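Local coordinates for protein putative non-ribosomal peptide synthetase (Actinomadura parvosata subsp. kistnae, PDB 6M7L) that probably serves as a condensation-type domain of a peptide assembly line, whose altered catalytic motif suggests a role in recruiting partner enzymes rather than in condensation, at residues L50-R55 and W389-L394; R58-G63 and A167-R172; E73-R78 and V128-H133; E155-V160 and P310-F315. All coordinates share one frame; numbering follows the deposited sequence.

Contact 1. Residues L50-R55 and W389-L394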
loop_
_atom_site.group_PDB
_atom_site.type_symbol
_atom_site.label_atom_id
_atom_site.label_comp_id
_atom_site.label_asym_id
_atom_site.label_seq_id
_atom_site.Cartn_x
_atom_site.Cartn_y
_atom_site.Cartn_z
ATOM N N LEU A 50 0.842 -13.572 11.095
ATOM C CA LEU A 50 1.777 -12.466 11.252
ATOM C C LEU A 50 2.857 -12.855 12.249
ATOM O O LEU A 50 2.553 -13.200 13.394
ATOM C CB LEU A 50 1.059 -11.201 11.731
ATOM C CG LEU A 50 0.060 -10.526 10.794
ATOM C CD1 LEU A 50 -0.528 -9.300 11.468
ATOM C CD2 LEU A 50 0.721 -10.150 9.482
ATOM N N ARG A 51 4.113 -12.788 11.819
ATOM C CA ARG A 51 5.228 -12.927 12.746
ATOM C C ARG A 51 5.472 -11.587 13.428
ATOM O O ARG A 51 5.646 -10.564 12.760
ATOM C CB ARG A 51 6.484 -13.402 12.021
ATOM C CG ARG A 51 7.674 -13.600 12.941
ATOM C CD ARG A 51 8.690 -14.562 12.348
ATOM N NE ARG A 51 8.822 -15.761 13.168
ATOM C CZ ARG A 51 8.344 -16.955 12.834
ATOM N NH1 ARG A 51 7.711 -17.122 11.681
ATOM N NH2 ARG A 51 8.509 -17.984 13.650
ATOM N N LEU A 52 5.460 -11.593 14.758
ATOM C CA LEU A 52 5.580 -10.378 15.560
ATOM C C LEU A 52 6.790 -10.525 16.476
ATOM O O LEU A 52 6.701 -11.149 17.537
ATOM C CB LEU A 52 4.309 -10.130 16.367
ATOM C CG LEU A 52 2.989 -10.088 15.597
ATOM C CD1 LEU A 52 1.818 -10.036 16.565
ATOM C CD2 LEU A 52 2.954 -8.900 14.650
ATOM N N ARG A 53 7.917 -9.948 16.073
ATOM C CA ARG A 53 9.121 -9.964 16.893
ATOM C C ARG A 53 9.155 -8.715 17.765
ATOM O O ARG A 53 9.048 -7.592 17.261
ATOM C CB ARG A 53 10.371 -10.045 16.017
ATOM C CG ARG A 53 10.252 -11.040 14.871
ATOM C CD ARG A 53 11.597 -11.278 14.203
ATOM N NE ARG A 53 12.274 -12.455 14.740
ATOM C CZ ARG A 53 13.594 -12.597 14.794
ATOM N NH1 ARG A 53 14.384 -11.624 14.358
ATOM N NH2 ARG A 53 14.126 -13.705 15.295
ATOM N N GLY A 54 9.293 -8.917 19.071
ATOM C CA GLY A 54 9.304 -7.844 20.041
ATOM C C GLY A 54 8.381 -8.134 21.203
ATOM O O GLY A 54 7.677 -9.141 21.244
ATOM N N ARG A 55 8.392 -7.219 22.170
ATOM C CA ARG A 55 7.543 -7.350 23.350
ATOM C C ARG A 55 6.100 -7.036 22.979
ATOM O O ARG A 55 5.745 -5.874 22.753
ATOM C CB ARG A 55 8.031 -6.434 24.468
ATOM C CG ARG A 55 9.071 -7.075 25.373
ATOM C CD ARG A 55 9.036 -6.482 26.774
ATOM N NE ARG A 55 10.084 -5.488 26.987
ATOM C CZ ARG A 55 10.341 -4.920 28.161
ATOM N NH1 ARG A 55 9.623 -5.245 29.228
ATOM N NH2 ARG A 55 11.314 -4.027 28.269
ATOM N N TRP A 389 2.396 -4.104 6.249
ATOM C CA TRP A 389 1.718 -4.487 7.481
ATOM C C TRP A 389 2.694 -4.312 8.637
ATOM O O TRP A 389 3.752 -4.951 8.661
ATOM C CB TRP A 389 1.223 -5.932 7.415
ATOM C CG TRP A 389 0.060 -6.153 6.492
ATOM C CD1 TRP A 389 -0.768 -5.203 5.969
ATOM C CD2 TRP A 389 -0.401 -7.411 5.982
ATOM N NE1 TRP A 389 -1.718 -5.791 5.167
ATOM C CE2 TRP A 389 -1.512 -7.145 5.156
ATOM C CE3 TRP A 389 0.019 -8.736 6.143
ATOM C CZ2 TRP A 389 -2.210 -8.155 4.495
ATOM C CZ3 TRP A 389 -0.673 -9.736 5.485
ATOM C CH2 TRP A 389 -1.776 -9.440 4.672
ATOM N N ALA A 390 2.344 -3.452 9.592
ATOM C CA ALA A 390 3.244 -3.149 10.701
ATOM C C ALA A 390 2.420 -2.843 11.942
ATOM O O ALA A 390 1.710 -1.833 11.979
ATOM C CB ALA A 390 4.161 -1.977 10.354
ATOM N N LEU A 391 2.519 -3.704 12.953
ATOM C CA LEU A 391 1.956 -3.392 14.261
ATOM C C LEU A 391 2.916 -2.470 15.003
ATOM O O LEU A 391 4.081 -2.838 15.198
ATOM C CB LEU A 391 1.720 -4.655 15.083
ATOM C CG LEU A 391 0.823 -5.791 14.579
ATOM C CD1 LEU A 391 0.317 -6.610 15.759
ATOM C CD2 LEU A 391 -0.335 -5.285 13.749
ATOM N N PRO A 392 2.484 -1.278 15.416
ATOM C CA PRO A 392 3.390 -0.356 16.115
ATOM C C PRO A 392 4.073 -1.013 17.307
ATOM O O PRO A 392 3.426 -1.608 18.171
ATOM C CB PRO A 392 2.459 0.777 16.551
ATOM C CG PRO A 392 1.388 0.780 15.516
ATOM C CD PRO A 392 1.172 -0.665 15.148
ATOM N N GLY A 393 5.401 -0.915 17.337
ATOM C CA GLY A 393 6.195 -1.483 18.404
ATOM C C GLY A 393 6.670 -2.902 18.175
ATOM O O GLY A 393 7.402 -3.433 19.019
ATOM N N LEU A 394 6.287 -3.530 17.065
ATOM C CA LEU A 394 6.648 -4.912 16.787
ATOM C C LEU A 394 7.147 -5.040 15.357
ATOM O O LEU A 394 6.574 -4.453 14.433
ATOM C CB LEU A 394 5.454 -5.854 17.006
ATOM C CG LEU A 394 4.881 -5.932 18.422
ATOM C CD1 LEU A 394 3.513 -6.597 18.409
ATOM C CD2 LEU A 394 5.833 -6.678 19.344
#
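Leu394 turns CG opposite its carbonyl carbon (chi1 -62°), which sends one methyl to the backbone of the other segment: CD2 lies 3.5 Å from Gly54 C, while CD1 faces Leu52 CB more loosely. Leu391 has a similar first torsion (-58°) and presents CD1 to both methyls of Leu52, with Leu391 CD1 to Leu52 CD2 at 3.7 Å, the two side chains meeting at a slant. Further along, Leu50 CD2 touches Trp389 CE3 at 3.7 Å, the two side chains crossing at about a right angle. NE1 of Trp389 is hydrogen-bonded to Asp159 OD1, and Val162 and Ala166 of helix 155-172 add to the same apolar layer. Two glycines suit the chain path. Gly54, with its positive phi, would force a side chain against the preceding carbonyl, and Gly393 occupies the corner of a type II turn closed by Leu394 N to Leu391 O at 3.0 Å. That turn delivers the chain into strand 395-399, which pairs antiparallel with strand 45-53 at the edge of the sheet. Such a late strand added to an early sheet is consistent with the crossover of the chloramphenicol acetyltransferase-like fold of condensation domains.

Contact 2. Residues R58-G63 and A167-R172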
loop_
_atom_site.group_PDB
_atom_site.type_symbol
_atom_site.label_atom_id
_atom_site.label_comp_id
_atom_site.label_asym_id
_atom_site.label_seq_id
_atom_site.Cartn_x
_atom_site.Cartn_y
_atom_site.Cartn_z
ATOM N N ARG A 58 -0.041 -8.362 25.263
ATOM C CA ARG A 58 -1.126 -9.297 24.979
ATOM C C ARG A 58 -2.487 -8.698 25.308
ATOM O O ARG A 58 -3.460 -8.913 24.577
ATOM C CB ARG A 58 -0.916 -10.595 25.753
ATOM C CG ARG A 58 0.326 -11.356 25.347
ATOM C CD ARG A 58 0.364 -12.720 26.002
ATOM N NE ARG A 58 1.595 -13.432 25.678
ATOM C CZ ARG A 58 1.886 -14.652 26.113
ATOM N NH1 ARG A 58 1.032 -15.303 26.891
ATOM N NH2 ARG A 58 3.033 -15.222 25.768
ATOM N N ASP A 59 -2.577 -7.941 26.403
ATOM C CA ASP A 59 -3.856 -7.338 26.756
ATOM C C ASP A 59 -4.220 -6.199 25.814
ATOM O O ASP A 59 -5.407 -5.914 25.621
ATOM C CB ASP A 59 -3.834 -6.856 28.205
ATOM C CG ASP A 59 -3.850 -8.002 29.197
ATOM O OD1 ASP A 59 -2.762 -8.487 29.571
ATOM O OD2 ASP A 59 -4.955 -8.429 29.591
ATOM N N ALA A 60 -3.224 -5.540 25.218
ATOM C CA ALA A 60 -3.519 -4.547 24.192
ATOM C C ALA A 60 -3.930 -5.214 22.885
ATOM O O ALA A 60 -4.822 -4.720 22.186
ATOM C CB ALA A 60 -2.312 -3.635 23.972
ATOM N N LEU A 61 -3.287 -6.333 22.542
ATOM C CA LEU A 61 -3.684 -7.088 21.359
ATOM C C LEU A 61 -5.124 -7.572 21.475
ATOM O O LEU A 61 -5.879 -7.535 20.497
ATOM C CB LEU A 61 -2.734 -8.269 21.150
ATOM C CG LEU A 61 -3.185 -9.361 20.175
ATOM C CD1 LEU A 61 -3.187 -8.854 18.742
ATOM C CD2 LEU A 61 -2.306 -10.591 20.315
ATOM N N ALA A 62 -5.522 -8.025 22.667
ATOM C CA ALA A 62 -6.909 -8.424 22.880
ATOM C C ALA A 62 -7.850 -7.235 22.731
ATOM O O ALA A 62 -8.909 -7.346 22.101
ATOM C CB ALA A 62 -7.065 -9.065 24.259
ATOM N N GLY A 63 -7.480 -6.087 23.301
ATOM C CA GLY A 63 -8.299 -4.899 23.138
ATOM C C GLY A 63 -8.364 -4.433 21.698
ATOM O O GLY A 63 -9.423 -4.024 21.214
ATOM N N ALA A 167 -3.645 -0.322 13.481
ATOM C CA ALA A 167 -4.044 0.987 13.983
ATOM C C ALA A 167 -4.589 0.890 15.402
ATOM O O ALA A 167 -4.295 1.741 16.249
ATOM C CB ALA A 167 -5.083 1.612 13.051
ATOM N N ALA A 168 -5.376 -0.152 15.684
ATOM C CA ALA A 168 -5.950 -0.298 17.016
ATOM C C ALA A 168 -4.895 -0.712 18.033
ATOM O O ALA A 168 -4.942 -0.285 19.192
ATOM C CB ALA A 168 -7.097 -1.308 16.987
ATOM N N TYR A 169 -3.931 -1.537 17.621
ATOM C CA TYR A 169 -2.906 -1.982 18.561
ATOM C C TYR A 169 -1.988 -0.838 18.964
ATOM O O TYR A 169 -1.602 -0.732 20.134
ATOM C CB TYR A 169 -2.093 -3.131 17.967
ATOM C CG TYR A 169 -0.978 -3.590 18.876
ATOM C CD1 TYR A 169 -1.249 -4.318 20.026
ATOM C CD2 TYR A 169 0.348 -3.287 18.590
ATOM C CE1 TYR A 169 -0.234 -4.737 20.863
ATOM C CE2 TYR A 169 1.370 -3.703 19.422
ATOM C CZ TYR A 169 1.074 -4.427 20.558
ATOM O OH TYR A 169 2.089 -4.844 21.390
ATOM N N GLY A 170 -1.623 0.024 18.011
ATOM C CA GLY A 170 -0.762 1.149 18.338
ATOM C C GLY A 170 -1.365 2.057 19.391
ATOM O O GLY A 170 -0.656 2.586 20.250
ATOM N N ALA A 171 -2.684 2.242 19.345
ATOM C CA ALA A 171 -3.353 3.030 20.371
ATOM C C ALA A 171 -3.499 2.246 21.670
ATOM O O ALA A 171 -3.294 2.799 22.757
ATOM C CB ALA A 171 -4.719 3.494 19.868
ATOM N N ARG A 172 -3.845 0.959 21.575
ATOM C CA ARG A 172 -4.045 0.153 22.775
ATOM C C ARG A 172 -2.738 -0.061 23.528
ATOM O O ARG A 172 -2.725 -0.069 24.765
ATOM C CB ARG A 172 -4.677 -1.190 22.409
ATOM C CG ARG A 172 -6.147 -1.107 22.035
ATOM C CD ARG A 172 -7.029 -0.928 23.261
ATOM N NE ARG A 172 -8.415 -0.648 22.894
ATOM C CZ ARG A 172 -9.428 -0.630 23.754
ATOM N NH1 ARG A 172 -9.217 -0.882 25.038
ATOM N NH2 ARG A 172 -10.655 -0.363 23.328
#
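Tyr169 and Arg172 reach out from residues 167-172, the end of helix 155-172, to Ala60, Leu61 and Gly63 in the first turns of helix 58-71, a helix-helix packing in the condensation-domain fold in which the segment axes approach to 8.3 Å with 135° between their N-to-C directions. The tyrosine meets its neighbour by an edge. Its CD1 is 3.8 Å from Leu61 N, which lies near the ring plane, and CE1 is 3.9 Å from Ala60 CB, set obliquely to the ring. With CG opposite the backbone N (chi1 177°), the ring is swung along the start of the other helix, where its hydroxyl is hydrogen-bonded to the backbone N of Asp57. Small residues make this close approach possible: Ala60 CB to Arg172 CB is 3.7 Å, and Arg172 CB also rests 3.5 Å from Ala60 O. The arginine chain is then bent at its second torsion (-76°), which lays CG, CD and NE alongside Gly63, where no side chain stands in the way. Its guanidinium turns a face, not an edge, to that glycine, and NE forms a salt bridge with Asp67, one turn further along helix 58-71. The polar end is thus fixed by a carboxylate of the helix it crosses. Elsewhere on residues 167-172, Ala167 and Ala171 touch another protein chain. Gly63 CA sits 4.1 Å above the guanidinium plane of Arg172, offset toward its rim.

Contact 3. Residues E73-R78 and V128-H133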
loop_
_atom_site.group_PDB
_atom_site.type_symbol
_atom_site.label_atom_id
_atom_site.label_comp_id
_atom_site.label_asym_id
_atom_site.label_seq_id
_atom_site.Cartn_x
_atom_site.Cartn_y
_atom_site.Cartn_z
ATOM N N GLU A 73 -19.075 -3.844 12.065
ATOM C CA GLU A 73 -20.199 -4.590 12.625
ATOM C C GLU A 73 -20.223 -6.031 12.137
ATOM O O GLU A 73 -20.602 -6.934 12.892
ATOM C CB GLU A 73 -21.518 -3.901 12.274
ATOM C CG GLU A 73 -21.768 -2.599 13.011
ATOM C CD GLU A 73 -22.995 -1.866 12.497
ATOM O OE1 GLU A 73 -23.416 -2.136 11.352
ATOM O OE2 GLU A 73 -23.538 -1.024 13.242
ATOM N N ILE A 74 -19.813 -6.268 10.889
ATOM C CA ILE A 74 -19.909 -7.608 10.319
ATOM C C ILE A 74 -19.028 -8.595 11.077
ATOM O O ILE A 74 -19.337 -9.791 11.138
ATOM C CB ILE A 74 -19.566 -7.570 8.817
ATOM C CG1 ILE A 74 -19.855 -8.925 8.173
ATOM C CG2 ILE A 74 -18.114 -7.156 8.599
ATOM C CD1 ILE A 74 -19.826 -8.879 6.683
ATOM N N LEU A 75 -17.936 -8.120 11.679
ATOM C CA LEU A 75 -17.083 -9.016 12.452
ATOM C C LEU A 75 -17.708 -9.398 13.787
ATOM O O LEU A 75 -17.312 -10.411 14.373
ATOM C CB LEU A 75 -15.710 -8.382 12.672
ATOM C CG LEU A 75 -14.846 -8.235 11.418
ATOM C CD1 LEU A 75 -13.455 -7.748 11.787
ATOM C CD2 LEU A 75 -14.773 -9.547 10.655
ATOM N N ARG A 76 -18.667 -8.615 14.283
ATOM C CA ARG A 76 -19.449 -8.990 15.454
ATOM C C ARG A 76 -20.877 -9.374 15.081
ATOM O O ARG A 76 -21.780 -9.287 15.917
ATOM C CB ARG A 76 -19.445 -7.864 16.490
ATOM C CG ARG A 76 -19.716 -6.476 15.930
ATOM C CD ARG A 76 -19.466 -5.406 16.983
ATOM N NE ARG A 76 -19.443 -4.062 16.409
ATOM C CZ ARG A 76 -20.442 -3.188 16.503
ATOM N NH1 ARG A 76 -20.328 -1.988 15.947
ATOM N NH2 ARG A 76 -21.549 -3.510 17.159
ATOM N N THR A 77 -21.090 -9.800 13.839
ATOM C CA THR A 77 -22.395 -10.217 13.348
ATOM C C THR A 77 -22.525 -11.732 13.437
ATOM O O THR A 77 -21.579 -12.465 13.139
ATOM C CB THR A 77 -22.598 -9.756 11.901
ATOM O OG1 THR A 77 -22.618 -8.325 11.853
ATOM C CG2 THR A 77 -23.903 -10.291 11.335
ATOM N N ARG A 78 -23.698 -12.196 13.854
ATOM C CA ARG A 78 -24.001 -13.615 13.927
ATOM C C ARG A 78 -25.108 -13.957 12.938
ATOM O O ARG A 78 -25.897 -13.097 12.539
ATOM C CB ARG A 78 -24.410 -14.012 15.346
ATOM C CG ARG A 78 -23.711 -15.251 15.855
ATOM C CD ARG A 78 -23.522 -15.174 17.355
ATOM N NE ARG A 78 -24.712 -14.659 18.019
ATOM C CZ ARG A 78 -24.974 -14.820 19.310
ATOM N NH1 ARG A 78 -24.130 -15.495 20.079
ATOM N NH2 ARG A 78 -26.085 -14.314 19.831
ATOM N N VAL A 128 -19.225 -15.250 16.359
ATOM C CA VAL A 128 -18.799 -14.174 15.468
ATOM C C VAL A 128 -17.928 -14.803 14.387
ATOM O O VAL A 128 -17.267 -15.822 14.638
ATOM C CB VAL A 128 -18.066 -13.057 16.229
ATOM C CG1 VAL A 128 -18.978 -12.464 17.283
ATOM C CG2 VAL A 128 -16.777 -13.575 16.852
ATOM N N PRO A 129 -17.898 -14.246 13.182
ATOM C CA PRO A 129 -17.276 -14.958 12.059
ATOM C C PRO A 129 -15.773 -14.757 11.946
ATOM O O PRO A 129 -15.227 -14.799 10.839
ATOM C CB PRO A 129 -18.007 -14.377 10.846
ATOM C CG PRO A 129 -18.336 -12.982 11.267
ATOM C CD PRO A 129 -18.558 -13.001 12.752
ATOM N N TRP A 130 -15.087 -14.544 13.067
ATOM C CA TRP A 130 -13.633 -14.502 13.030
ATOM C C TRP A 130 -13.084 -14.816 14.413
ATOM O O TRP A 130 -13.798 -14.755 15.417
ATOM C CB TRP A 130 -13.111 -13.151 12.521
ATOM C CG TRP A 130 -13.298 -11.994 13.452
ATOM C CD1 TRP A 130 -14.433 -11.657 14.130
ATOM C CD2 TRP A 130 -12.322 -10.999 13.783
ATOM N NE1 TRP A 130 -14.218 -10.522 14.875
ATOM C CE2 TRP A 130 -12.931 -10.099 14.678
ATOM C CE3 TRP A 130 -10.990 -10.788 13.414
ATOM C CZ2 TRP A 130 -12.256 -8.999 15.205
ATOM C CZ3 TRP A 130 -10.319 -9.701 13.942
ATOM C CH2 TRP A 130 -10.953 -8.821 14.827
ATOM N N ARG A 131 -11.801 -15.166 14.443
ATOM C CA ARG A 131 -11.125 -15.540 15.676
ATOM C C ARG A 131 -9.625 -15.382 15.471
ATOM O O ARG A 131 -9.141 -15.269 14.342
ATOM C CB ARG A 131 -11.470 -16.973 16.089
ATOM C CG ARG A 131 -11.344 -17.969 14.958
ATOM C CD ARG A 131 -11.414 -19.404 15.445
ATOM N NE ARG A 131 -10.747 -20.289 14.498
ATOM C CZ ARG A 131 -11.368 -21.035 13.591
ATOM N NH1 ARG A 131 -12.692 -21.029 13.511
ATOM N NH2 ARG A 131 -10.657 -21.792 12.769
ATOM N N ALA A 132 -8.893 -15.375 16.582
ATOM C CA ALA A 132 -7.457 -15.154 16.570
ATOM C C ALA A 132 -6.761 -16.212 17.414
ATOM O O ALA A 132 -7.251 -16.586 18.484
ATOM C CB ALA A 132 -7.104 -13.756 17.092
ATOM N N HIS A 133 -5.615 -16.683 16.928
ATOM C CA HIS A 133 -4.825 -17.701 17.612
ATOM C C HIS A 133 -3.408 -17.170 17.776
ATOM O O HIS A 133 -2.673 -17.039 16.792
ATOM C CB HIS A 133 -4.828 -19.016 16.835
ATOM C CG HIS A 133 -6.184 -19.423 16.349
ATOM N ND1 HIS A 133 -6.978 -20.324 17.025
ATOM C CD2 HIS A 133 -6.890 -19.043 15.258
ATOM C CE1 HIS A 133 -8.114 -20.485 16.368
ATOM N NE2 HIS A 133 -8.084 -19.720 15.293
#
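Leu75 lies across the indole of Trp130, joining a short 3-10 turn, which leads into the small 77-78/89-90 sheet, to the first residue of strand 130-136 in the main sheet of the condensation-domain fold. Trp130 holds CG between its backbone N and carbonyl carbon (chi1 71°), a placing that stands the ring up toward the turn. Over one face comes Leu75 CD1, 3.8 Å from the centroid of the six-membered ring and 12° off its normal, a clear CH-pi contact; Leu75 CB covers the pyrrole end, 3.4 Å from Trp130 NE1. Val68 and Leu65 of helix 58-71 also pack on the indole. Exchanging Trp130 for an alanine would probably open a gap between turn and strand and leave Leu75 CD1 without the ring face it rests on. Beside the indole, Val128 sets CB 3.3 Å from Leu75 O, and Pro129 CG approaches Ile74 O at 3.3 Å. The turn itself is held by Glu73 O, which accepts Arg76 N at 2.9 Å on one face of its plane and Thr77 OG1 on the other. Further up the strand, Arg131 NE gives a hydrogen bond to His133 NE2 at 2.8 Å, near the planes of both the guanidinium and the imidazole.

Contact 4. Residues E155-V160 and P310-F315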
loop_
_atom_site.group_PDB
_atom_site.type_symbol
_atom_site.label_atom_id
_atom_site.label_comp_id
_atom_site.label_asym_id
_atom_site.label_seq_id
_atom_site.Cartn_x
_atom_site.Cartn_y
_atom_site.Cartn_z
ATOM N N GLU A 155 -11.008 -11.554 0.123
ATOM C CA GLU A 155 -9.551 -11.510 0.037
ATOM C C GLU A 155 -9.026 -10.134 0.433
ATOM O O GLU A 155 -8.092 -10.017 1.236
ATOM C CB GLU A 155 -9.093 -11.877 -1.374
ATOM C CG GLU A 155 -7.674 -12.434 -1.446
ATOM C CD GLU A 155 -7.067 -12.334 -2.838
ATOM O OE1 GLU A 155 -6.632 -11.227 -3.220
ATOM O OE2 GLU A 155 -7.029 -13.361 -3.550
ATOM N N GLU A 156 -9.632 -9.076 -0.114
ATOM C CA GLU A 156 -9.200 -7.715 0.185
ATOM C C GLU A 156 -9.418 -7.341 1.644
ATOM O O GLU A 156 -8.731 -6.448 2.149
ATOM C CB GLU A 156 -9.932 -6.717 -0.713
ATOM C CG GLU A 156 -9.571 -6.808 -2.191
ATOM C CD GLU A 156 -10.115 -8.058 -2.850
ATOM O OE1 GLU A 156 -11.215 -8.502 -2.458
ATOM O OE2 GLU A 156 -9.439 -8.607 -3.743
ATOM N N SER A 157 -10.360 -7.997 2.330
ATOM C CA SER A 157 -10.614 -7.683 3.730
ATOM C C SER A 157 -9.452 -8.069 4.632
ATOM O O SER A 157 -9.319 -7.502 5.722
ATOM C CB SER A 157 -11.889 -8.379 4.210
ATOM O OG SER A 157 -13.045 -7.801 3.624
ATOM N N VAL A 158 -8.617 -9.022 4.212
ATOM C CA VAL A 158 -7.476 -9.423 5.032
ATOM C C VAL A 158 -6.532 -8.247 5.223
ATOM O O VAL A 158 -6.064 -7.974 6.336
ATOM C CB VAL A 158 -6.758 -10.628 4.399
ATOM C CG1 VAL A 158 -5.424 -10.874 5.085
ATOM C CG2 VAL A 158 -7.634 -11.860 4.489
ATOM N N ASP A 159 -6.246 -7.526 4.136
ATOM C CA ASP A 159 -5.441 -6.314 4.227
ATOM C C ASP A 159 -6.097 -5.290 5.146
ATOM O O ASP A 159 -5.437 -4.703 6.012
ATOM C CB ASP A 159 -5.227 -5.734 2.828
ATOM C CG ASP A 159 -4.482 -4.418 2.848
ATOM O OD1 ASP A 159 -3.398 -4.353 3.461
ATOM O OD2 ASP A 159 -4.979 -3.450 2.239
ATOM N N VAL A 160 -7.402 -5.070 4.975
ATOM C CA VAL A 160 -8.134 -4.153 5.845
ATOM C C VAL A 160 -8.091 -4.637 7.289
ATOM O O VAL A 160 -7.934 -3.842 8.224
ATOM C CB VAL A 160 -9.580 -3.988 5.346
ATOM C CG1 VAL A 160 -10.407 -3.191 6.347
ATOM C CG2 VAL A 160 -9.593 -3.321 3.978
ATOM N N PRO A 310 -12.504 1.042 2.823
ATOM C CA PRO A 310 -11.891 0.737 4.125
ATOM C C PRO A 310 -12.625 -0.286 4.981
ATOM O O PRO A 310 -12.295 -0.404 6.165
ATOM C CB PRO A 310 -11.921 2.107 4.811
ATOM C CG PRO A 310 -13.223 2.670 4.365
ATOM C CD PRO A 310 -13.420 2.196 2.938
ATOM N N MET A 311 -13.592 -1.028 4.447
ATOM C CA MET A 311 -14.443 -1.869 5.275
ATOM C C MET A 311 -14.279 -3.347 4.937
ATOM O O MET A 311 -13.975 -3.719 3.799
ATOM C CB MET A 311 -15.918 -1.463 5.142
ATOM C CG MET A 311 -16.445 -1.445 3.721
ATOM S SD MET A 311 -18.145 -0.844 3.656
ATOM C CE MET A 311 -18.911 -1.892 4.889
ATOM N N VAL A 312 -14.484 -4.181 5.958
ATOM C CA VAL A 312 -14.459 -5.631 5.814
ATOM C C VAL A 312 -15.815 -6.102 5.309
ATOM O O VAL A 312 -16.860 -5.582 5.717
ATOM C CB VAL A 312 -14.103 -6.291 7.160
ATOM C CG1 VAL A 312 -14.154 -7.808 7.055
ATOM C CG2 VAL A 312 -12.733 -5.830 7.635
ATOM N N GLY A 313 -15.808 -7.083 4.409
ATOM C CA GLY A 313 -17.035 -7.646 3.900
ATOM C C GLY A 313 -16.810 -8.682 2.818
ATOM O O GLY A 313 -15.753 -8.732 2.182
ATOM N N PRO A 314 -17.803 -9.545 2.596
ATOM C CA PRO A 314 -17.738 -10.495 1.469
ATOM C C PRO A 314 -18.111 -9.822 0.155
ATOM O O PRO A 314 -19.171 -10.052 -0.436
ATOM C CB PRO A 314 -18.740 -11.572 1.892
ATOM C CG PRO A 314 -19.756 -10.824 2.680
ATOM C CD PRO A 314 -18.994 -9.769 3.435
ATOM N N PHE A 315 -17.222 -8.952 -0.321
ATOM C CA PHE A 315 -17.468 -8.187 -1.535
ATOM C C PHE A 315 -16.974 -8.886 -2.793
ATOM O O PHE A 315 -17.094 -8.316 -3.883
ATOM C CB PHE A 315 -16.810 -6.808 -1.438
ATOM C CG PHE A 315 -17.261 -5.992 -0.260
ATOM C CD1 PHE A 315 -18.576 -5.565 -0.154
ATOM C CD2 PHE A 315 -16.362 -5.629 0.728
ATOM C CE1 PHE A 315 -18.987 -4.808 0.928
ATOM C CE2 PHE A 315 -16.765 -4.870 1.810
ATOM C CZ PHE A 315 -18.080 -4.459 1.911
#
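Ser157 receives the backbone N-H of Gly313 on its hydroxyl oxygen, Gly313 N to Ser157 OG measuring 3.0 Å with an angle of 168° at the hydrogen, so the bond is nearly straight. It ties the first turns of helix 155-172 to the loop that precedes strand 317-324. Asp154 and Glu155 close an HRxxxDE sequence where active condensation domains carry HHxxxDG, an alteration consistent with the X domains of glycopeptide synthetases, whose motif is likewise changed. Around the bond, Val312 packs with both branches: CG1 on Ser157 CB at 3.7 Å, and CG2 on Val160 CG1, also at 3.7 Å. The two valine side chains run alongside each other, pointing opposite ways, and Val160 CG1 extends to Pro310 O at 3.4 Å.

In the next shell, the serine oxygen lies opposite its own carbonyl carbon (chi1 -70°), beside the backbone N, where it is also hydrogen-bonded to Asp154 OD1; Arg301 NH2 adds a weak bond. Asp154 thus helps to fix the rotation of the group that receives Gly313. An alanine in place of Ser157 would remove the hydroxyl, and would probably leave Gly313 N without its acceptor and Asp154 OD1 without this partner.

Farther out, Glu156 forms a salt bridge with Arg298, and Arg301 NH1 is hydrogen-bonded to Met311 O. The loop folds back through an inverse gamma turn centred on Pro314, so that the Phe315 ring, edge-to-face with Tyr190, turns one face to the backbone of Gly313: Gly313 C lies 3.7 Å above the ring plane, offset toward the rim.

Helix 155-172 is shared by contacts 2 and 4: its start carries contact 4 and its end contact 2, whose centres are 20 Å apart. Contact 1 touches both, through Trp389 CH2 on Val158 CG1 at 3.9 Å and through Leu394 CD1 to Tyr169 OH at 3.7 Å. Contact 3 meets contact 4 on the 310-315 side, Ile74 CD1 meeting Pro314 CD at 3.5 Å. Contacts 2 and 3 do not touch, their nearest atoms being about 6 Å apart, although helix 58-71 leads toward strand 77-78. Contact 4 lies closest to the centre of the chain, about 11 Å from it between centres, and its helical segment begins with the last residue of the altered HRxxxDE motif; contacts 1 and 2 lie further out.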